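PDB 4OOB: uncharacterized protein HtdX, which catalyses the reversible hydration of trans-2-enoyl-CoA to (3R)-3-hydroxyacyl-CoA, accepting a broad range of chain lengths with a preference for C8 to C12 substrates. Local coordinates for residues Q77-A82 with D116-Q121; R101-D106 with Q129-S134. All coordinates share one frame; numbering follows the deposited sequence.

Both contacts lie on the large antiparallel sheet of this hotdog-fold dehydratase, and both involve the hairpin of strands 102-113 and 116-128. Interaction 1 sits where strand 116-128 begins and pairs with the end of strand 69-77; interaction 2 sits at the far end of the hairpin, where strand 102-113 begins and the chain leaves strand 116-128. Their centres are about 32 Å apart, their nearest atoms about 7 Å, and they do not touch. Along the chain the segments alternate: 77-82, 101-106, 116-121, 129-134. Each contact thus marks a place where the chain leaves a sheet strand, one on the way to strand 86-99 and the other on the way to strand 152-156.

Interaction 1: Q77-A82 with D116-Q121; sequences QYRPIA and DVAWHQ
Gln-77 and Trp-119 form an antiparallel, non-hydrogen-bonded pair in the sheet of the hotdog fold, their CA atoms 4.4 Å apart, and just beyond it the 77-82 chain peels away from strand 116-128. On its other edge strand 116-128 has a classic beta bulge, Ala-118 and Trp-119 both facing Val-111 of strand 102-113. Backbone hydrogen bonding converges on one acceptor, Ala-118 O. Tyr-78 N reaches it at 2.7 Å, tilted out of the carbonyl plane, while Arg-79 N approaches at 3.2 Å along a straighter N-H (165°), in that plane and on a lone pair. Two consecutive amides thus grip a single carbonyl as the chain turns.

Apolar contacts surround these bonds. The Tyr-78 ring slants across the strand, CD2 3.4 Å from Val-117 O and CE2 4.1 Å from His-120 CB; the Tyr-78 and His-120 side chains run side by side in the same direction. Ile-81 comes back toward the strand, crossing Trp-119 at about a right angle; its CG1 meets Ala-118 CB and its CD1 lies 3.8 Å from Trp-119 CB. The aliphatic part of Arg-79 also touches the Ala-118 methyl, CG to CB 3.9 Å.

The polar ends of several side chains turn to partners elsewhere in the chain. The Arg-79 guanidinium makes a salt bridge with Asp-85, and His-120 ND1 bonds to Asn-110. On the face shared by Gln-77 and Trp-119, the indole NE1 donates to Leu-41 O and the Gln-77 amide gives its NE2 to Asp-210 O, so each is tied to a different loop. With CG anti to the backbone N (chi1 -178°), the glutamine chain runs out beside the indole. Its OE1 arrives in the ring plane, at the edge, 3.7 Å from Trp-119 CD1, with amide and indole planes turned 46° apart.

Interaction 2: R101-D106 with Q129-S134; sequences RGLLVD and QRTSLS
Gly-102 and Gln-129 are the nearest residues across the contact (CA to CA 4.5 Å), where strand 102-113 starts and the chain runs out of strand 116-128, at the open end of a beta hairpin in the hotdog sheet. The close-packed part is the backbone round the glycine, whose backbone angles suit a residue without a side chain. Its CA comes within 3.2 Å of Gln-129 O in a CA-H...O contact, and its own O lies 3.3 Å from Thr-131 CG2. The same methyl meets Leu-103 CD1 at 4.1 Å. One backbone hydrogen bond spans the contact, Gln-129 N to Arg-101 O at 3.3 Å; the donor stands 37° above the carbonyl plane, off the lone pairs.

Beyond Arg-130 the loop folds on itself. Thr-131 to Ser-134 is a type I beta turn, and Thr-131 OG1 accepts from Leu-133 N at 2.9 Å, an ST turn. Ser-134 OG takes the N-H of Thr-131 almost in line (175°).

Although exposed to solvent, the Gln-129 amide lies close against Leu-103. CG sits between the backbone N and the carbonyl carbon (chi1 60°), which carries the amide obliquely across the leucine; Gln-129 NE2 lies 3.6 Å from Leu-103 CB and bonds to His-127 O. The 3.0 Å between Gln-129 OE1 and Leu-103 CD2 is short enough to be doubtful. The loose side is that of the exposed Arg-101, whose CB points away and whose side chain keeps clear of 129-134.

Chemically, direct polar bonding between the segments is sparse: a single backbone bond joins them. The Thr-131 and Ser-134 hydroxyls add bonds to His-99 O and Arg-100 O, so the loop appears to be held also through residues flanking the strand start.

Interaction 1: Q77-A82 with D116-Q121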
ATOM      1  N   GLN A  77      -3.700  -1.222 -13.430  1.00 17.91           N
ATOM      2  CA  GLN A  77      -4.322  -2.485 -13.766  1.00 18.86           C
ATOM      3  C   GLN A  77      -4.811  -2.474 -15.199  1.00 20.16           C
ATOM      4  O   GLN A  77      -5.741  -1.758 -15.482  1.00 22.20           O
ATOM      5  CB  GLN A  77      -5.500  -2.775 -12.809  1.00 19.16           C
ATOM      6  CG  GLN A  77      -6.189  -4.111 -13.057  1.00 19.61           C
ATOM      7  CD  GLN A  77      -7.190  -4.435 -11.964  1.00 20.46           C
ATOM      8  OE1 GLN A  77      -6.858  -4.948 -10.892  1.00 19.74           O
ATOM      9  NE2 GLN A  77      -8.412  -4.107 -12.227  1.00 20.92           N
ATOM     10  N   TYR A  78      -4.235  -3.308 -16.083  1.00 21.68           N
ATOM     11  CA  TYR A  78      -4.645  -3.396 -17.505  1.00 22.56           C
ATOM     12  C   TYR A  78      -5.842  -4.300 -17.641  1.00 24.90           C
ATOM     13  O   TYR A  78      -6.692  -4.077 -18.473  1.00 25.34           O
ATOM     14  CB  TYR A  78      -3.480  -3.885 -18.399  1.00 23.07           C
ATOM     15  CG  TYR A  78      -2.302  -2.923 -18.343  1.00 23.05           C
ATOM     16  CD1 TYR A  78      -2.315  -1.730 -19.063  1.00 24.54           C
ATOM     17  CD2 TYR A  78      -1.208  -3.185 -17.536  1.00 23.65           C
ATOM     18  CE1 TYR A  78      -1.253  -0.815 -19.000  1.00 25.08           C
ATOM     19  CE2 TYR A  78      -0.138  -2.292 -17.436  1.00 24.74           C
ATOM     20  CZ  TYR A  78      -0.159  -1.094 -18.168  1.00 24.86           C
ATOM     21  OH  TYR A  78       0.879  -0.205 -18.053  1.00 23.80           O
ATOM     22  N   ARG A  79      -5.885  -5.356 -16.843  1.00 27.79           N
ATOM     23  CA  ARG A  79      -7.078  -6.138 -16.718  1.00 29.23           C
ATOM     24  C   ARG A  79      -7.109  -6.841 -15.387  1.00 27.22           C
ATOM     25  O   ARG A  79      -6.082  -7.192 -14.860  1.00 26.74           O
ATOM     26  CB  ARG A  79      -7.199  -7.160 -17.856  1.00 34.68           C
ATOM     27  CG  ARG A  79      -6.023  -8.115 -18.034  1.00 39.87           C
ATOM     28  CD  ARG A  79      -6.476  -9.551 -18.379  1.00 45.22           C
ATOM     29  NE  ARG A  79      -6.522 -10.369 -17.150  1.00 49.71           N
ATOM     30  CZ  ARG A  79      -6.859 -11.657 -17.060  1.00 50.83           C
ATOM     31  NH1 ARG A  79      -7.212 -12.365 -18.126  1.00 50.84           N
ATOM     32  NH2 ARG A  79      -6.844 -12.240 -15.867  1.00 53.19           N
ATOM     33  N   PRO A  80      -8.308  -7.078 -14.861  1.00 27.26           N
ATOM     34  CA  PRO A  80      -8.516  -7.764 -13.604  1.00 27.67           C
ATOM     35  C   PRO A  80      -7.903  -9.133 -13.564  1.00 27.69           C
ATOM     36  O   PRO A  80      -7.871  -9.829 -14.550  1.00 29.51           O
ATOM     37  CB  PRO A  80     -10.048  -7.921 -13.518  1.00 27.74           C
ATOM     38  CG  PRO A  80     -10.601  -6.871 -14.417  1.00 27.91           C
ATOM     39  CD  PRO A  80      -9.576  -6.670 -15.489  1.00 28.09           C
ATOM     40  N   ILE A  81      -7.433  -9.506 -12.400  1.00 28.45           N
ATOM     41  CA  ILE A  81      -6.847 -10.810 -12.190  1.00 30.63           C
ATOM     42  C   ILE A  81      -7.870 -11.681 -11.458  1.00 30.28           C
ATOM     43  O   ILE A  81      -8.439 -11.279 -10.438  1.00 28.27           O
ATOM     44  CB  ILE A  81      -5.562 -10.689 -11.354  1.00 30.58           C
ATOM     45  CG1 ILE A  81      -4.489  -9.936 -12.149  1.00 30.37           C
ATOM     46  CG2 ILE A  81      -5.041 -12.066 -10.952  1.00 32.74           C
ATOM     47  CD1 ILE A  81      -3.335  -9.489 -11.286  1.00 28.99           C
ATOM     48  N   ALA A  82      -8.120 -12.858 -12.017  1.00 29.33           N
ATOM     49  CA  ALA A  82      -9.076 -13.757 -11.440  1.00 28.52           C
ATOM     50  C   ALA A  82      -8.442 -14.451 -10.234  1.00 27.47           C
ATOM     51  O   ALA A  82      -7.244 -14.683 -10.163  1.00 26.01           O
ATOM     52  CB  ALA A  82      -9.601 -14.767 -12.469  1.00 27.95           C
ATOM     53  N   ASP A 116       0.879 -11.793 -21.149  1.00 33.41           N
ATOM     54  CA  ASP A 116       0.505 -10.399 -21.027  1.00 31.36           C
ATOM     55  C   ASP A 116       0.597  -9.862 -19.590  1.00 27.59           C
ATOM     56  O   ASP A 116       0.417 -10.616 -18.620  1.00 26.40           O
ATOM     57  CB  ASP A 116      -0.904 -10.227 -21.539  1.00 32.54           C
ATOM     58  CG  ASP A 116      -1.045 -10.643 -22.995  1.00 34.81           C
ATOM     59  OD1 ASP A 116      -0.066 -10.568 -23.807  1.00 35.18           O
ATOM     60  OD2 ASP A 116      -2.165 -11.037 -23.318  1.00 36.02           O
ATOM     61  N   VAL A 117       0.871  -8.561 -19.468  1.00 24.22           N
ATOM     62  CA  VAL A 117       0.908  -7.880 -18.173  1.00 22.54           C
ATOM     63  C   VAL A 117      -0.496  -7.390 -17.792  1.00 21.83           C
ATOM     64  O   VAL A 117      -1.060  -6.509 -18.434  1.00 23.56           O
ATOM     65  CB  VAL A 117       1.922  -6.698 -18.127  1.00 21.42           C
ATOM     66  CG1 VAL A 117       1.899  -6.014 -16.776  1.00 21.06           C
ATOM     67  CG2 VAL A 117       3.337  -7.193 -18.395  1.00 21.19           C
ATOM     68  N   ALA A 118      -1.033  -7.939 -16.717  1.00 20.25           N
ATOM     69  CA  ALA A 118      -2.338  -7.546 -16.239  1.00 19.52           C
ATOM     70  C   ALA A 118      -2.250  -6.410 -15.259  1.00 18.44           C
ATOM     71  O   ALA A 118      -3.154  -5.603 -15.193  1.00 18.74           O
ATOM     72  CB  ALA A 118      -3.029  -8.714 -15.606  1.00 20.00           C
ATOM     73  N   TRP A 119      -1.145  -6.320 -14.524  1.00 17.95           N
ATOM     74  CA  TRP A 119      -1.087  -5.446 -13.349  1.00 16.01           C
ATOM     75  C   TRP A 119       0.372  -5.047 -13.084  1.00 15.32           C
ATOM     76  O   TRP A 119       1.265  -5.895 -13.029  1.00 15.23           O
ATOM     77  CB  TRP A 119      -1.721  -6.200 -12.163  1.00 15.77           C
ATOM     78  CG  TRP A 119      -1.987  -5.474 -10.814  1.00 14.76           C
ATOM     79  CD1 TRP A 119      -3.202  -4.999 -10.348  1.00 15.03           C
ATOM     80  CD2 TRP A 119      -1.048  -5.241  -9.759  1.00 14.02           C
ATOM     81  NE1 TRP A 119      -3.073  -4.487  -9.060  1.00 14.64           N
ATOM     82  CE2 TRP A 119      -1.765  -4.619  -8.676  1.00 14.23           C
ATOM     83  CE3 TRP A 119       0.304  -5.499  -9.615  1.00 13.35           C
ATOM     84  CZ2 TRP A 119      -1.154  -4.246  -7.498  1.00 13.56           C
ATOM     85  CZ3 TRP A 119       0.921  -5.137  -8.454  1.00 13.77           C
ATOM     86  CH2 TRP A 119       0.193  -4.504  -7.388  1.00 13.86           C
ATOM     87  N   HIS A 120       0.580  -3.750 -12.935  1.00 14.89           N
ATOM     88  CA  HIS A 120       1.890  -3.151 -12.812  1.00 15.49           C
ATOM     89  C   HIS A 120       1.928  -2.243 -11.583  1.00 14.58           C
ATOM     90  O   HIS A 120       1.001  -1.462 -11.358  1.00 14.72           O
ATOM     91  CB  HIS A 120       2.167  -2.317 -14.091  1.00 16.10           C
ATOM     92  CG  HIS A 120       3.488  -1.620 -14.087  1.00 17.21           C
ATOM     93  ND1 HIS A 120       4.651  -2.198 -14.568  1.00 18.86           N
ATOM     94  CD2 HIS A 120       3.827  -0.384 -13.679  1.00 17.08           C
ATOM     95  CE1 HIS A 120       5.652  -1.349 -14.414  1.00 18.06           C
ATOM     96  NE2 HIS A 120       5.175  -0.244 -13.872  1.00 17.82           N
ATOM     97  N   GLN A 121       3.025  -2.271 -10.843  1.00 13.98           N
ATOM     98  CA  GLN A 121       3.157  -1.409  -9.681  1.00 12.96           C
ATOM     99  C   GLN A 121       4.552  -0.768  -9.471  1.00 12.81           C
ATOM    100  O   GLN A 121       5.555  -1.407  -9.654  1.00 12.47           O
ATOM    101  CB  GLN A 121       2.773  -2.194  -8.461  1.00 12.05           C
ATOM    102  CG  GLN A 121       3.026  -1.505  -7.148  1.00 11.49           C
ATOM    103  CD  GLN A 121       2.582  -2.390  -6.006  1.00 11.15           C
ATOM    104  OE1 GLN A 121       1.546  -2.141  -5.428  1.00 11.27           O
ATOM    105  NE2 GLN A 121       3.329  -3.467  -5.721  1.00 10.93           N
TER

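Interaction 2: R101-D106 with Q129-S134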
ATOM      1  N   ARG A 101      15.047  12.320   5.210  1.00 19.29           N
ATOM      2  CA  ARG A 101      14.791  11.395   6.267  1.00 18.52           C
ATOM      3  C   ARG A 101      15.243  10.015   5.887  1.00 17.21           C
ATOM      4  O   ARG A 101      15.084   9.076   6.660  1.00 15.42           O
ATOM      5  CB  ARG A 101      13.303  11.448   6.650  1.00 20.71           C
ATOM      6  CG  ARG A 101      13.046  12.628   7.573  1.00 23.51           C
ATOM      7  CD  ARG A 101      11.606  13.015   7.761  1.00 26.37           C
ATOM      8  NE  ARG A 101      10.748  11.891   8.001  1.00 28.23           N
ATOM      9  CZ  ARG A 101       9.665  11.573   7.285  1.00 29.03           C
ATOM     10  NH1 ARG A 101       9.256  12.328   6.269  1.00 29.32           N
ATOM     11  NH2 ARG A 101       8.955  10.496   7.630  1.00 26.74           N
ATOM     12  N   GLY A 102      15.822   9.894   4.701  1.00 17.09           N
ATOM     13  CA  GLY A 102      16.486   8.657   4.306  1.00 17.86           C
ATOM     14  C   GLY A 102      16.666   8.481   2.822  1.00 18.30           C
ATOM     15  O   GLY A 102      16.780   9.466   2.079  1.00 19.87           O
ATOM     16  N   LEU A 103      16.645   7.225   2.401  1.00 18.18           N
ATOM     17  CA  LEU A 103      16.930   6.815   1.051  1.00 18.35           C
ATOM     18  C   LEU A 103      15.655   6.160   0.486  1.00 17.61           C
ATOM     19  O   LEU A 103      15.127   5.204   1.044  1.00 15.73           O
ATOM     20  CB  LEU A 103      18.110   5.855   1.043  1.00 19.83           C
ATOM     21  CG  LEU A 103      19.505   6.182   0.473  1.00 23.38           C
ATOM     22  CD1 LEU A 103      19.862   7.667   0.349  1.00 24.51           C
ATOM     23  CD2 LEU A 103      20.608   5.428   1.192  1.00 22.37           C
ATOM     24  N   LEU A 104      15.179   6.720  -0.621  1.00 16.84           N
ATOM     25  CA  LEU A 104      14.032   6.220  -1.313  1.00 16.57           C
ATOM     26  C   LEU A 104      14.559   5.265  -2.365  1.00 15.68           C
ATOM     27  O   LEU A 104      15.584   5.537  -3.004  1.00 14.54           O
ATOM     28  CB  LEU A 104      13.231   7.348  -2.019  1.00 16.51           C
ATOM     29  CG  LEU A 104      12.757   8.521  -1.169  1.00 17.26           C
ATOM     30  CD1 LEU A 104      12.412   9.738  -2.034  1.00 18.09           C
ATOM     31  CD2 LEU A 104      11.514   8.124  -0.363  1.00 17.90           C
ATOM     32  N   VAL A 105      13.802   4.195  -2.571  1.00 15.06           N
ATOM     33  CA  VAL A 105      14.022   3.292  -3.687  1.00 15.58           C
ATOM     34  C   VAL A 105      12.684   2.898  -4.286  1.00 15.56           C
ATOM     35  O   VAL A 105      11.691   2.757  -3.566  1.00 17.18           O
ATOM     36  CB  VAL A 105      14.757   2.031  -3.238  1.00 15.56           C
ATOM     37  CG1 VAL A 105      13.944   1.286  -2.167  1.00 15.58           C
ATOM     38  CG2 VAL A 105      15.017   1.145  -4.435  1.00 15.81           C
ATOM     39  N   ASP A 106      12.659   2.683  -5.587  1.00 15.21           N
ATOM     40  CA  ASP A 106      11.476   2.224  -6.252  1.00 14.75           C
ATOM     41  C   ASP A 106      11.523   0.726  -6.479  1.00 14.98           C
ATOM     42  O   ASP A 106      12.519   0.182  -6.960  1.00 13.96           O
ATOM     43  CB  ASP A 106      11.325   2.903  -7.602  1.00 15.33           C
ATOM     44  CG  ASP A 106      10.947   4.382  -7.524  1.00 15.03           C
ATOM     45  OD1 ASP A 106      10.505   4.939  -6.474  1.00 14.89           O
ATOM     46  OD2 ASP A 106      11.119   4.996  -8.585  1.00 15.10           O
ATOM     47  N   GLN A 129      17.319   6.862   7.626  1.00 15.47           N
ATOM     48  CA  GLN A 129      18.767   7.058   7.885  1.00 15.15           C
ATOM     49  C   GLN A 129      19.092   8.521   7.628  1.00 15.80           C
ATOM     50  O   GLN A 129      18.358   9.204   6.890  1.00 15.73           O
ATOM     51  CB  GLN A 129      19.646   6.187   6.954  1.00 14.33           C
ATOM     52  CG  GLN A 129      19.435   6.471   5.481  1.00 13.66           C
ATOM     53  CD  GLN A 129      19.729   5.283   4.598  1.00 12.98           C
ATOM     54  OE1 GLN A 129      20.828   5.092   4.181  1.00 12.17           O
ATOM     55  NE2 GLN A 129      18.709   4.512   4.275  1.00 13.46           N
ATOM     56  N   ARG A 130      20.205   8.994   8.169  1.00 17.41           N
ATOM     57  CA  ARG A 130      20.715  10.346   7.832  1.00 19.00           C
ATOM     58  C   ARG A 130      21.240  10.366   6.415  1.00 17.85           C
ATOM     59  O   ARG A 130      21.916   9.445   6.007  1.00 18.40           O
ATOM     60  CB  ARG A 130      21.878  10.794   8.750  1.00 20.96           C
ATOM     61  CG  ARG A 130      21.850  12.279   9.018  1.00 22.66           C
ATOM     62  CD  ARG A 130      23.053  12.828   9.784  1.00 24.77           C
ATOM     63  NE  ARG A 130      24.052  12.950   8.772  1.00 26.38           N
ATOM     64  CZ  ARG A 130      24.387  14.035   8.115  1.00 25.35           C
ATOM     65  NH1 ARG A 130      23.962  15.237   8.436  1.00 27.18           N
ATOM     66  NH2 ARG A 130      25.204  13.872   7.129  1.00 25.88           N
ATOM     67  N   THR A 131      20.976  11.439   5.690  1.00 17.62           N
ATOM     68  CA  THR A 131      21.593  11.683   4.381  1.00 16.92           C
ATOM     69  C   THR A 131      22.179  13.103   4.348  1.00 17.31           C
ATOM     70  O   THR A 131      21.899  13.907   5.231  1.00 16.94           O
ATOM     71  CB  THR A 131      20.533  11.602   3.270  1.00 16.24           C
ATOM     72  OG1 THR A 131      19.704  12.782   3.291  1.00 15.83           O
ATOM     73  CG2 THR A 131      19.652  10.346   3.437  1.00 15.42           C
ATOM     74  N   SER A 132      22.901  13.432   3.282  1.00 17.71           N
ATOM     75  CA  SER A 132      23.353  14.810   3.047  1.00 19.15           C
ATOM     76  C   SER A 132      22.220  15.830   2.868  1.00 20.10           C
ATOM     77  O   SER A 132      22.509  16.979   2.641  1.00 21.72           O
ATOM     78  CB  SER A 132      24.183  14.870   1.769  1.00 19.49           C
ATOM     79  OG  SER A 132      23.314  14.862   0.628  1.00 19.50           O
ATOM     80  N   LEU A 133      20.949  15.417   2.898  1.00 20.33           N
ATOM     81  CA  LEU A 133      19.825  16.344   2.787  1.00 20.61           C
ATOM     82  C   LEU A 133      19.176  16.535   4.160  1.00 20.70           C
ATOM     83  O   LEU A 133      18.196  17.258   4.281  1.00 19.63           O
ATOM     84  CB  LEU A 133      18.775  15.795   1.775  1.00 20.99           C
ATOM     85  CG  LEU A 133      18.627  16.300   0.344  1.00 22.54           C
ATOM     86  CD1 LEU A 133      19.969  16.637  -0.301  1.00 23.45           C
ATOM     87  CD2 LEU A 133      17.845  15.316  -0.537  1.00 22.37           C
ATOM     88  N   SER A 134      19.722  15.894   5.192  1.00 21.22           N
ATOM     89  CA  SER A 134      19.075  15.868   6.489  1.00 23.26           C
ATOM     90  C   SER A 134      19.181  17.207   7.239  1.00 28.15           C
ATOM     91  O   SER A 134      18.310  17.543   8.059  1.00 27.81           O
ATOM     92  CB  SER A 134      19.603  14.707   7.340  1.00 22.64           C
ATOM     93  OG  SER A 134      19.275  13.433   6.758  1.00 22.24           O
TER